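PDB 2P2V: alpha-2,3-sialyltransferase from Campylobacter jejuni, which probably transfers sialic acid from CMP-N-acetylneuraminic acid to galactose-containing acceptor sugars in an alpha-2,3 linkage, this chain being the N-terminal catalytic part of a longer membrane protein. Local coordinates for residues 43-51 against 59-69. Sequence-based numbering, arbitrary orientation.
Sequences YDVFRCNQF and LGKKIKAVFFN. With CSF (cytidine-5'-monophosphate-3-fluoro-N-acetyl-neuraminic acid), chain O; EDO (1,2-ethanediol), chain E; EDO (1,2-ethanediol), chain D.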
ATOM      1  N   TYR A  43      22.581  24.855  21.620  1.00 33.34           N
ATOM      2  CA  TYR A  43      21.222  24.356  21.586  1.00 31.06           C
ATOM      3  C   TYR A  43      20.612  24.581  20.184  1.00 29.41           C
ATOM      4  O   TYR A  43      21.057  25.447  19.433  1.00 28.82           O
ATOM      5  CB  TYR A  43      20.326  25.058  22.632  1.00 31.68           C
ATOM      6  CG  TYR A  43      20.332  26.571  22.530  1.00 34.77           C
ATOM      7  CD1 TYR A  43      19.503  27.242  21.595  1.00 33.51           C
ATOM      8  CD2 TYR A  43      21.159  27.352  23.372  1.00 33.18           C
ATOM      9  CE1 TYR A  43      19.509  28.618  21.508  1.00 36.05           C
ATOM     10  CE2 TYR A  43      21.187  28.720  23.283  1.00 33.10           C
ATOM     11  CZ  TYR A  43      20.355  29.354  22.361  1.00 35.68           C
ATOM     12  OH  TYR A  43      20.371  30.704  22.258  1.00 34.40           O
ATOM     13  N   ASP A  44      19.596  23.768  19.884  1.00 28.25           N
ATOM     14  CA  ASP A  44      18.672  23.971  18.717  1.00 27.39           C
ATOM     15  C   ASP A  44      17.384  24.492  19.317  1.00 24.83           C
ATOM     16  O   ASP A  44      17.142  24.370  20.517  1.00 25.86           O
ATOM     17  CB  ASP A  44      18.421  22.626  17.988  1.00 25.80           C
ATOM     18  CG  ASP A  44      19.639  22.149  17.183  1.00 30.35           C
ATOM     19  OD1 ASP A  44      20.424  22.997  16.771  1.00 31.42           O
ATOM     20  OD2 ASP A  44      19.848  20.925  16.968  1.00 29.99           O
ATOM     21  N   VAL A  45      16.487  25.052  18.489  1.00 24.46           N
ATOM     22  CA  VAL A  45      15.279  25.640  19.009  1.00 23.30           C
ATOM     23  C   VAL A  45      14.081  25.006  18.222  1.00 22.60           C
ATOM     24  O   VAL A  45      14.187  24.878  17.000  1.00 23.27           O
ATOM     25  CB  VAL A  45      15.245  27.123  18.681  1.00 23.96           C
ATOM     26  CG1 VAL A  45      13.991  27.694  19.169  1.00 23.19           C
ATOM     27  CG2 VAL A  45      16.462  27.892  19.338  1.00 24.94           C
ATOM     28  N   PHE A  46      12.988  24.684  18.915  1.00 23.37           N
ATOM     29  CA  PHE A  46      11.730  24.251  18.253  1.00 23.07           C
ATOM     30  C   PHE A  46      10.686  25.311  18.557  1.00 23.34           C
ATOM     31  O   PHE A  46      10.589  25.813  19.701  1.00 24.24           O
ATOM     32  CB  PHE A  46      11.235  22.917  18.803  1.00 21.54           C
ATOM     33  CG  PHE A  46      11.949  21.671  18.284  1.00 20.93           C
ATOM     34  CD1 PHE A  46      12.964  21.715  17.350  1.00 22.98           C
ATOM     35  CD2 PHE A  46      11.550  20.429  18.792  1.00 23.58           C
ATOM     36  CE1 PHE A  46      13.585  20.512  16.920  1.00 21.26           C
ATOM     37  CE2 PHE A  46      12.140  19.244  18.383  1.00 24.19           C
ATOM     38  CZ  PHE A  46      13.155  19.280  17.432  1.00 20.45           C
ATOM     39  N   ARG A  47       9.908  25.699  17.539  1.00 22.31           N
ATOM     40  CA  ARG A  47       8.822  26.642  17.766  1.00 22.40           C
ATOM     41  C   ARG A  47       7.554  26.048  17.140  1.00 22.87           C
ATOM     42  O   ARG A  47       7.621  25.141  16.303  1.00 20.80           O
ATOM     43  CB  ARG A  47       9.103  27.981  17.062  1.00 23.08           C
ATOM     44  CG  ARG A  47      10.449  28.732  17.429  1.00 24.60           C
ATOM     45  CD  ARG A  47      10.451  29.108  18.899  1.00 23.27           C
ATOM     46  NE  ARG A  47       9.383  30.009  19.348  1.00 30.10           N
ATOM     47  CZ  ARG A  47       9.431  31.338  19.261  1.00 29.83           C
ATOM     48  NH1 ARG A  47      10.459  31.934  18.708  1.00 31.08           N
ATOM     49  NH2 ARG A  47       8.446  32.077  19.755  1.00 30.38           N
ATOM     50  N   CYS A  48       6.383  26.575  17.522  1.00 23.25           N
ATOM     51  CA  CYS A  48       5.183  25.979  16.995  1.00 23.44           C
ATOM     52  C   CYS A  48       4.195  27.072  16.624  1.00 24.42           C
ATOM     53  O   CYS A  48       4.318  28.218  17.104  1.00 24.89           O
ATOM     54  CB  CYS A  48       4.519  25.053  18.021  1.00 24.71           C
ATOM     55  SG  CYS A  48       3.955  25.789  19.569  1.00 27.95           S
ATOM     56  N   ASN A  49       3.238  26.689  15.790  1.00 23.57           N
ATOM     57  CA  ASN A  49       2.031  27.491  15.599  1.00 23.66           C
ATOM     58  C   ASN A  49       2.353  28.959  15.285  1.00 24.55           C
ATOM     59  O   ASN A  49       3.137  29.202  14.372  1.00 23.32           O
ATOM     60  CB  ASN A  49       1.087  27.278  16.774  1.00 24.15           C
ATOM     61  CG  ASN A  49       0.688  25.796  16.948  1.00 25.64           C
ATOM     62  OD1 ASN A  49       0.823  24.992  16.029  1.00 25.82           O
ATOM     63  ND2 ASN A  49       0.173  25.452  18.111  1.00 32.09           N
ATOM     64  N   GLN A  50       1.699  29.920  15.971  1.00 26.99           N
ATOM     65  CA  GLN A  50       1.900  31.323  15.617  1.00 28.80           C
ATOM     66  C   GLN A  50       3.136  31.960  16.288  1.00 28.61           C
ATOM     67  O   GLN A  50       3.053  33.065  16.806  1.00 29.75           O
ATOM     68  CB  GLN A  50       0.634  32.119  15.926  1.00 29.77           C
ATOM     69  CG  GLN A  50      -0.509  31.818  14.980  1.00 31.33           C
ATOM     70  CD  GLN A  50      -1.279  30.534  15.339  1.00 34.44           C
ATOM     71  OE1 GLN A  50      -1.087  29.506  14.703  1.00 34.50           O
ATOM     72  NE2 GLN A  50      -2.177  30.607  16.337  1.00 34.24           N
ATOM     73  N   PHE A  51       4.294  31.298  16.249  1.00 29.03           N
ATOM     74  CA  PHE A  51       5.485  31.824  16.911  1.00 28.68           C
ATOM     75  C   PHE A  51       5.908  33.194  16.322  1.00 28.88           C
ATOM     76  O   PHE A  51       6.462  34.064  17.013  1.00 29.03           O
ATOM     77  CB  PHE A  51       6.653  30.796  16.828  1.00 28.30           C
ATOM     78  CG  PHE A  51       7.158  30.585  15.448  1.00 27.75           C
ATOM     79  CD1 PHE A  51       6.618  29.593  14.631  1.00 27.03           C
ATOM     80  CD2 PHE A  51       8.151  31.402  14.933  1.00 31.27           C
ATOM     81  CE1 PHE A  51       7.044  29.450  13.306  1.00 26.19           C
ATOM     82  CE2 PHE A  51       8.599  31.266  13.618  1.00 31.96           C
ATOM     83  CZ  PHE A  51       8.033  30.284  12.792  1.00 27.51           C
ATOM     84  N   LEU A  59      13.931  34.064  20.732  1.00 33.62           N
ATOM     85  CA  LEU A  59      14.869  32.945  20.712  1.00 33.05           C
ATOM     86  C   LEU A  59      15.772  32.954  19.472  1.00 32.42           C
ATOM     87  O   LEU A  59      16.330  31.933  19.087  1.00 34.28           O
ATOM     88  CB  LEU A  59      14.107  31.625  20.857  1.00 33.55           C
ATOM     89  CG  LEU A  59      13.732  31.271  22.291  1.00 34.51           C
ATOM     90  CD1 LEU A  59      12.923  29.990  22.291  1.00 33.80           C
ATOM     91  CD2 LEU A  59      15.018  31.078  23.135  1.00 31.97           C
ATOM     92  N   GLY A  60      15.940  34.126  18.863  1.00 31.80           N
ATOM     93  CA  GLY A  60      16.830  34.275  17.726  1.00 31.33           C
ATOM     94  C   GLY A  60      16.100  33.912  16.432  1.00 32.44           C
ATOM     95  O   GLY A  60      14.880  33.698  16.430  1.00 31.85           O
ATOM     96  N   LYS A  61      16.865  33.854  15.346  1.00 32.58           N
ATOM     97  CA  LYS A  61      16.305  33.739  13.996  1.00 33.69           C
ATOM     98  C   LYS A  61      16.385  32.320  13.453  1.00 32.18           C
ATOM     99  O   LYS A  61      15.724  32.006  12.445  1.00 32.20           O
ATOM    100  CB  LYS A  61      17.055  34.682  13.044  1.00 34.15           C
ATOM    101  CG  LYS A  61      16.845  36.187  13.286  1.00 38.13           C
ATOM    102  CD  LYS A  61      17.565  37.006  12.194  1.00 36.29           C
ATOM    103  CE  LYS A  61      16.819  36.906  10.836  1.00 43.47           C
ATOM    104  NZ  LYS A  61      17.526  37.451   9.609  1.00 42.85           N
ATOM    105  N   LYS A  62      17.237  31.480  14.075  1.00 31.55           N
ATOM    106  CA  LYS A  62      17.494  30.116  13.610  1.00 30.68           C
ATOM    107  C   LYS A  62      16.615  29.096  14.335  1.00 29.87           C
ATOM    108  O   LYS A  62      16.788  28.849  15.535  1.00 28.63           O
ATOM    109  CB  LYS A  62      18.978  29.751  13.710  1.00 32.38           C
ATOM    110  CG  LYS A  62      19.861  30.883  13.155  1.00 34.04           C
ATOM    111  CD  LYS A  62      21.250  30.414  12.802  1.00 43.13           C
ATOM    112  CE  LYS A  62      21.962  31.504  12.019  1.00 45.17           C
ATOM    113  NZ  LYS A  62      23.434  31.217  11.789  1.00 49.61           N
ATOM    114  N   ILE A  63      15.596  28.594  13.614  1.00 27.78           N
ATOM    115  CA  ILE A  63      14.722  27.546  14.120  1.00 25.86           C
ATOM    116  C   ILE A  63      15.089  26.169  13.529  1.00 26.35           C
ATOM    117  O   ILE A  63      15.173  25.996  12.287  1.00 27.06           O
ATOM    118  CB  ILE A  63      13.191  27.905  13.900  1.00 25.41           C
ATOM    119  CG1 ILE A  63      12.840  29.237  14.556  1.00 24.28           C
ATOM    120  CG2 ILE A  63      12.370  26.806  14.533  1.00 25.78           C
ATOM    121  CD1 ILE A  63      11.519  29.887  14.030  1.00 26.92           C
ATOM    122  N   LYS A  64      15.374  25.187  14.385  1.00 25.21           N
ATOM    123  CA  LYS A  64      15.665  23.874  13.914  1.00 24.72           C
ATOM    124  C   LYS A  64      14.405  23.188  13.352  1.00 23.93           C
ATOM    125  O   LYS A  64      14.470  22.557  12.305  1.00 24.30           O
ATOM    126  CB  LYS A  64      16.295  22.985  15.025  1.00 24.61           C
ATOM    127  CG  LYS A  64      16.758  21.611  14.544  1.00 23.69           C
ATOM    128  CD  LYS A  64      18.017  21.639  13.622  1.00 28.46           C
ATOM    129  CE  LYS A  64      18.643  20.252  13.495  1.00 28.27           C
ATOM    130  NZ  LYS A  64      19.894  20.310  12.680  1.00 31.45           N
ATOM    131  N   ALA A  65      13.272  23.303  14.021  1.00 23.04           N
ATOM    132  CA  ALA A  65      12.056  22.744  13.394  1.00 21.97           C
ATOM    133  C   ALA A  65      10.911  23.605  13.848  1.00 21.86           C
ATOM    134  O   ALA A  65      10.871  24.036  14.987  1.00 22.38           O
ATOM    135  CB  ALA A  65      11.783  21.361  13.813  1.00 21.81           C
ATOM    136  N   VAL A  66       9.917  23.752  12.974  1.00 22.13           N
ATOM    137  CA  VAL A  66       8.677  24.347  13.400  1.00 21.50           C
ATOM    138  C   VAL A  66       7.598  23.312  13.327  1.00 19.89           C
ATOM    139  O   VAL A  66       7.704  22.356  12.543  1.00 20.13           O
ATOM    140  CB  VAL A  66       8.218  25.554  12.467  1.00 22.51           C
ATOM    141  CG1 VAL A  66       9.175  26.789  12.605  1.00 23.54           C
ATOM    142  CG2 VAL A  66       8.103  25.111  11.006  1.00 21.36           C
ATOM    143  N   PHE A  67       6.507  23.532  14.079  1.00 19.13           N
ATOM    144  CA  PHE A  67       5.484  22.490  14.202  1.00 19.50           C
ATOM    145  C   PHE A  67       4.152  23.157  14.039  1.00 19.94           C
ATOM    146  O   PHE A  67       3.872  24.132  14.736  1.00 20.91           O
ATOM    147  CB  PHE A  67       5.499  21.834  15.583  1.00 20.15           C
ATOM    148  CG  PHE A  67       6.740  21.021  15.837  1.00 18.55           C
ATOM    149  CD1 PHE A  67       7.932  21.679  16.126  1.00 20.73           C
ATOM    150  CD2 PHE A  67       6.714  19.642  15.722  1.00 19.77           C
ATOM    151  CE1 PHE A  67       9.113  20.896  16.302  1.00 18.47           C
ATOM    152  CE2 PHE A  67       7.884  18.878  15.882  1.00 23.41           C
ATOM    153  CZ  PHE A  67       9.041  19.520  16.164  1.00 19.26           C
ATOM    154  N   PHE A  68       3.331  22.588  13.172  1.00 20.77           N
ATOM    155  CA  PHE A  68       1.985  23.192  12.869  1.00 18.62           C
ATOM    156  C   PHE A  68       0.902  22.121  12.884  1.00 20.19           C
ATOM    157  O   PHE A  68       1.119  20.941  12.518  1.00 20.54           O
ATOM    158  CB  PHE A  68       2.005  23.808  11.443  1.00 19.90           C
ATOM    159  CG  PHE A  68       3.017  24.924  11.237  1.00 19.06           C
ATOM    160  CD1 PHE A  68       3.046  26.083  12.055  1.00 22.58           C
ATOM    161  CD2 PHE A  68       3.955  24.814  10.227  1.00 20.78           C
ATOM    162  CE1 PHE A  68       4.011  27.077  11.854  1.00 21.45           C
ATOM    163  CE2 PHE A  68       4.869  25.834   9.988  1.00 18.97           C
ATOM    164  CZ  PHE A  68       4.882  26.988  10.821  1.00 21.04           C
ATOM    165  N   ASN A  69      -0.319  22.539  13.239  1.00 18.72           N
ATOM    166  CA  ASN A  69      -1.448  21.644  13.329  1.00 21.25           C
ATOM    167  C   ASN A  69      -2.086  21.412  11.942  1.00 22.65           C
ATOM    168  O   ASN A  69      -2.020  22.274  11.040  1.00 23.00           O
ATOM    169  CB  ASN A  69      -2.518  22.248  14.303  1.00 21.52           C
ATOM    170  CG  ASN A  69      -2.047  22.219  15.802  1.00 28.10           C
ATOM    171  OD1 ASN A  69      -1.164  21.429  16.195  1.00 30.97           O
ATOM    172  ND2 ASN A  69      -2.605  23.095  16.603  1.00 29.16           N
TER
HETATM  173  C5A CSF O1001      -5.263  25.828  20.135  1.00 42.56           C
HETATM  174  C4A CSF O1001      -4.770  25.588  21.557  1.00 42.98           C
HETATM  175  C2A CSF O1001      -2.471  24.895  20.661  1.00 44.01           C
HETATM  176  O6A CSF O1001      -2.990  25.266  19.366  1.00 41.85           O
HETATM  177  C6A CSF O1001      -4.055  26.249  19.278  1.00 41.08           C
HETATM  178  C3A CSF O1001      -3.633  24.556  21.593  1.00 44.45           C
HETATM  179  O4A CSF O1001      -5.838  25.064  22.333  1.00 46.44           O
HETATM  180  N5A CSF O1001      -6.238  26.939  20.211  1.00 37.91           N
HETATM  181  C7A CSF O1001      -4.416  26.384  17.804  1.00 39.19           C
HETATM  182  C8A CSF O1001      -3.191  26.764  16.979  1.00 36.63           C
HETATM  183  C9A CSF O1001      -3.505  26.806  15.469  1.00 35.05           C
HETATM  184  O9A CSF O1001      -2.374  27.279  14.700  1.00 33.99           O
HETATM  185  O8A CSF O1001      -2.668  28.033  17.484  1.00 34.65           O
HETATM  186  O7A CSF O1001      -5.015  25.152  17.362  1.00 40.73           O
HETATM  187  C1A CSF O1001      -1.664  23.610  20.541  1.00 42.82           C
HETATM  188  OBA CSF O1001      -1.368  23.027  21.623  1.00 40.93           O
HETATM  189  OAA CSF O1001      -1.334  23.206  19.393  1.00 38.46           O
HETATM  190  O1A CSF O1001      -1.561  25.836  21.279  1.00 45.22           O
HETATM  191  O2A CSF O1001      -2.277  28.130  21.867  1.00 48.26           O
HETATM  192  N1  CSF O1001       0.958  27.768  25.659  1.00 48.16           N
HETATM  193  C2  CSF O1001       0.734  27.707  27.068  1.00 49.93           C
HETATM  194  N3  CSF O1001       0.046  28.700  27.706  1.00 47.70           N
HETATM  195  C4  CSF O1001      -0.405  29.762  27.002  1.00 48.16           C
HETATM  196  C5  CSF O1001      -0.192  29.843  25.620  1.00 46.18           C
HETATM  197  C6  CSF O1001       0.501  28.829  24.964  1.00 47.52           C
HETATM  198  C3' CSF O1001       0.711  25.274  23.383  1.00 48.51           C
HETATM  199  C2' CSF O1001       0.995  25.360  24.870  1.00 50.02           C
HETATM  200  C1' CSF O1001       1.725  26.698  24.985  1.00 49.03           C
HETATM  201  O4' CSF O1001       2.147  27.118  23.668  1.00 48.84           O
HETATM  202  C4' CSF O1001       1.764  26.139  22.703  1.00 47.07           C
HETATM  203  PA  CSF O1001      -1.290  27.413  20.979  1.00 46.42           P
HETATM  204  O5' CSF O1001       0.174  27.662  21.641  1.00 44.90           O
HETATM  205  C5' CSF O1001       1.283  26.795  21.410  1.00 46.35           C
HETATM  206  O3' CSF O1001       0.857  23.936  22.920  1.00 50.07           O
HETATM  207  O2' CSF O1001       1.865  24.267  25.276  1.00 49.10           O
HETATM  208  N4  CSF O1001      -1.087  30.772  27.623  1.00 48.11           N
HETATM  209  O2  CSF O1001       1.146  26.702  27.711  1.00 48.09           O
HETATM  210  O3A CSF O1001      -1.131  27.737  19.522  1.00 44.27           O
HETATM  211  C10 CSF O1001      -7.267  26.920  19.346  1.00 42.21           C
HETATM  212  O10 CSF O1001      -7.423  26.039  18.486  1.00 38.70           O
HETATM  213  C11 CSF O1001      -8.234  28.075  19.473  1.00 40.70           C
HETATM  214  F3A CSF O1001      -4.108  23.322  21.209  1.00 45.65           F
HETATM  215  C1  EDO E 703      23.620  27.414  20.250  1.00 47.28           C
HETATM  216  O1  EDO E 703      24.014  26.462  19.263  1.00 47.51           O
HETATM  217  C2  EDO E 703      23.193  28.711  19.618  1.00 50.38           C
HETATM  218  O2  EDO E 703      23.861  29.737  20.370  1.00 53.39           O
HETATM  219  C1  EDO D 702      -0.600  19.222  18.421  1.00 45.77           C
HETATM  220  O1  EDO D 702      -1.906  19.115  17.814  1.00 47.91           O
HETATM  221  C2  EDO D 702      -0.699  18.692  19.839  1.00 45.78           C
HETATM  222  O2  EDO D 702      -2.078  18.671  20.243  1.00 44.17           O
HETATM  223  O   HOH W   1      21.320  22.411  14.227  1.00 42.64           O
HETATM  224  O   HOH W   2      17.951  26.367  16.234  1.00 26.35           O
HETATM  225  O   HOH W   3      12.644  34.230  18.131  1.00 34.61           O
HETATM  226  O   HOH W   4      13.049  31.242  17.275  1.00 35.08           O
HETATM  227  O   HOH W   5       1.599  22.157  16.398  1.00 24.70           O
HETATM  228  O   HOH W   6      -0.273  25.540  13.710  1.00 25.12           O
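Strands 44-48 and 65-68 lie side by side in parallel register, F46 beside A65, R47 beside V66 and C48 beside F67, their axes 4.6 Å apart. R47 N donates to A65 O (3.2 Å) and N49 N to F67 O (2.8 Å), while V45 O takes K64 N at 2.9 Å and, weakly, A65 N, where the second strand is interrupted.

On the face of F46, A65 and F67, the CE1 corner of F67 lies over one face of the F46 ring, 3.5 Å from F46 CD2, with the two planes turned 54° apart. Across the sheet, F51 CE2 touches I63 CD1 and F51 CE1 meets V66 CG1 at 3.5 Å. The R47 chain, bent at chi2 and chi3 (-62° and -61°), crosses I63 and lays one guanidinium face over F51 CB; its NH2 forms a salt bridge with E54.

The 3-fluoro analogue of CMP-sialic acid binds where the strands end, consistent with recognition of the donor there, as befits a Rossmann-like parallel sheet. N49 ND2 donates to CSF O3A and OAA, both at 3.0 Å, and N69 ND2 reaches the same OAA at 3.1 Å; a water joins N49 OD1 to N69 OD1. Q50 grips the glycerol tail through O8A and O9A.

Strand 21-25 continues the sheet beyond 44-48; helix 150-161 covers C48 and F67, and helix 73-85 packs against F51 and F68.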